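Local coordinates for protein putative GTP pyrophosphokinase (Streptococcus mutans, PDB 3L9D) that probably transfers pyrophosphate from ATP to GTP in the first step of ppGpp synthesis, at residues R128-V133 and V155-D160. Numbering follows the deposited sequence.
Sequences RKDMKV and VEYPVD
A chi1 of -174° swings the Y157 ring away from its own backbone N and sets its CD1 edge 4.0 Å from M131 CB. In M131, chi1 (66°), with chi2 nearly extended, carries SD to within 4.2 Å of V155 CG1; the bend at chi3 only turns the terminal CE. A long, flexible thioether suits this buried spot because it can follow both a ring and a branched aliphatic group. Beyond it, V133 CG2 touches V155 CG1 at 4.1 Å, two beta-branched residues well suited to extended chains.

The backbones are joined at K132 and E156, an antiparallel hydrogen-bonded pair: K132 N donates to E156 O (3.1 Å) and E156 N to K132 O (3.0 Å). Both side chains lie on the face opposite V133 and V155, where polar ends are tolerated; K132 is exposed.

D130 precedes the strand. R128 grips its carboxylate side-on, R128 NE meeting D130 OD1 at 2.9 Å and NH2 meeting OD2, which closes the loop on itself, while K54 forms a second salt bridge to OD2. P158, lacking an N-H, sets its CD 3.7 Å from D130 O.

This is the open end of a beta hairpin: 132-139 is an outermost strand of the mixed sheet within this chain, and 150-161 also pairs with 164-176. Helix 42-64 packs L51 against M131, and its E50 hydrogen-bonds Y157 OH.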
loop_
_atom_site.group_PDB
_atom_site.type_symbol
_atom_site.label_atom_id
_atom_site.label_comp_id
_atom_site.label_asym_id
_atom_site.label_seq_id
_atom_site.Cartn_x
_atom_site.Cartn_y
_atom_site.Cartn_z
ATOM N N ARG A 128 15.614 -5.119 3.532
ATOM C CA ARG A 128 15.844 -5.623 2.175
ATOM C C ARG A 128 16.956 -4.829 1.479
ATOM O O ARG A 128 17.159 -3.651 1.768
ATOM C CB ARG A 128 14.562 -5.594 1.334
ATOM C CG ARG A 128 13.437 -6.489 1.825
ATOM C CD ARG A 128 12.362 -6.636 0.760
ATOM N NE ARG A 128 12.786 -7.383 -0.431
ATOM C CZ ARG A 128 12.525 -8.669 -0.674
ATOM N NH1 ARG A 128 11.842 -9.421 0.182
ATOM N NH2 ARG A 128 12.964 -9.215 -1.787
ATOM N N LYS A 129 17.691 -5.494 0.591
ATOM C CA LYS A 129 18.790 -4.882 -0.145
ATOM C C LYS A 129 18.485 -4.701 -1.635
ATOM O O LYS A 129 19.285 -4.100 -2.357
ATOM C CB LYS A 129 20.057 -5.728 -0.006
ATOM C CG LYS A 129 20.971 -5.312 1.134
ATOM C CD LYS A 129 20.253 -5.351 2.472
ATOM C CE LYS A 129 21.045 -4.615 3.562
ATOM N NZ LYS A 129 22.482 -5.028 3.556
ATOM N N ASP A 130 17.355 -5.234 -2.100
ATOM C CA ASP A 130 16.996 -5.131 -3.513
ATOM C C ASP A 130 16.110 -3.932 -3.794
ATOM O O ASP A 130 15.580 -3.779 -4.886
ATOM C CB ASP A 130 16.306 -6.398 -4.014
ATOM C CG ASP A 130 14.952 -6.631 -3.355
ATOM O OD1 ASP A 130 14.741 -6.157 -2.207
ATOM O OD2 ASP A 130 14.112 -7.320 -3.987
ATOM N N MET A 131 15.939 -3.099 -2.781
ATOM C CA MET A 131 15.227 -1.848 -2.904
ATOM C C MET A 131 15.728 -1.046 -1.731
ATOM O O MET A 131 16.323 -1.594 -0.810
ATOM C CB MET A 131 13.708 -2.061 -2.821
ATOM C CG MET A 131 13.201 -2.541 -1.470
ATOM S SD MET A 131 11.523 -3.218 -1.437
ATOM C CE MET A 131 11.735 -4.706 -2.400
ATOM N N LYS A 132 15.504 0.256 -1.764
ATOM C CA LYS A 132 15.862 1.099 -0.639
ATOM C C LYS A 132 14.639 1.908 -0.193
ATOM O O LYS A 132 13.975 2.557 -1.016
ATOM C CB LYS A 132 17.026 2.022 -1.017
ATOM C CG LYS A 132 17.638 2.752 0.173
ATOM C CD LYS A 132 17.151 4.206 0.290
ATOM C CE LYS A 132 17.659 4.868 1.587
ATOM N NZ LYS A 132 17.644 6.345 1.471
ATOM N N VAL A 133 14.334 1.851 1.099
ATOM C CA VAL A 133 13.269 2.670 1.674
ATOM C C VAL A 133 13.682 4.156 1.725
ATOM O O VAL A 133 14.698 4.493 2.309
ATOM C CB VAL A 133 12.898 2.144 3.075
ATOM C CG1 VAL A 133 11.830 2.994 3.712
ATOM C CG2 VAL A 133 12.452 0.694 2.967
ATOM N N VAL A 155 9.687 3.286 -2.008
ATOM C CA VAL A 155 10.918 2.571 -2.237
ATOM C C VAL A 155 11.457 2.900 -3.622
ATOM O O VAL A 155 10.686 3.087 -4.566
ATOM C CB VAL A 155 10.751 1.035 -2.043
ATOM C CG1 VAL A 155 10.456 0.701 -0.576
ATOM C CG2 VAL A 155 9.671 0.442 -3.004
ATOM N N GLU A 156 12.778 3.035 -3.716
ATOM C CA GLU A 156 13.463 3.074 -4.999
ATOM C C GLU A 156 13.778 1.641 -5.361
ATOM O O GLU A 156 14.376 0.906 -4.563
ATOM C CB GLU A 156 14.779 3.825 -4.908
ATOM C CG GLU A 156 14.671 5.294 -4.742
ATOM C CD GLU A 156 16.031 5.951 -4.641
ATOM O OE1 GLU A 156 17.056 5.241 -4.775
ATOM O OE2 GLU A 156 16.073 7.180 -4.432
ATOM N N TYR A 157 13.378 1.250 -6.564
ATOM C CA TYR A 157 13.515 -0.122 -7.013
ATOM C C TYR A 157 14.221 -0.141 -8.355
ATOM O O TYR A 157 13.748 0.467 -9.316
ATOM C CB TYR A 157 12.147 -0.792 -7.125
ATOM C CG TYR A 157 12.261 -2.245 -7.455
ATOM C CD1 TYR A 157 12.614 -3.170 -6.478
ATOM C CD2 TYR A 157 12.054 -2.705 -8.751
ATOM C CE1 TYR A 157 12.737 -4.524 -6.784
ATOM C CE2 TYR A 157 12.187 -4.061 -9.066
ATOM C CZ TYR A 157 12.518 -4.954 -8.073
ATOM O OH TYR A 157 12.649 -6.284 -8.364
ATOM N N PRO A 158 15.386 -0.800 -8.415
ATOM C CA PRO A 158 16.101 -0.914 -9.683
ATOM C C PRO A 158 15.498 -2.018 -10.528
ATOM O O PRO A 158 15.438 -3.174 -10.095
ATOM C CB PRO A 158 17.520 -1.290 -9.253
ATOM C CG PRO A 158 17.629 -0.836 -7.832
ATOM C CD PRO A 158 16.263 -1.080 -7.266
ATOM N N VAL A 159 15.038 -1.668 -11.722
ATOM C CA VAL A 159 14.493 -2.666 -12.622
ATOM C C VAL A 159 15.311 -2.737 -13.901
ATOM O O VAL A 159 15.470 -1.738 -14.597
ATOM C CB VAL A 159 13.017 -2.389 -12.950
ATOM C CG1 VAL A 159 12.841 -0.985 -13.458
ATOM C CG2 VAL A 159 12.510 -3.398 -13.968
ATOM N N ASP A 160 15.843 -3.918 -14.203
ATOM C CA ASP A 160 16.584 -4.105 -15.451
ATOM C C ASP A 160 15.631 -4.276 -16.612
ATOM O O ASP A 160 14.749 -5.105 -16.547
ATOM C CB ASP A 160 17.543 -5.296 -15.356
ATOM C CG ASP A 160 18.693 -5.030 -14.402
ATOM O OD1 ASP A 160 19.786 -4.631 -14.866
ATOM O OD2 ASP A 160 18.483 -5.168 -13.182
#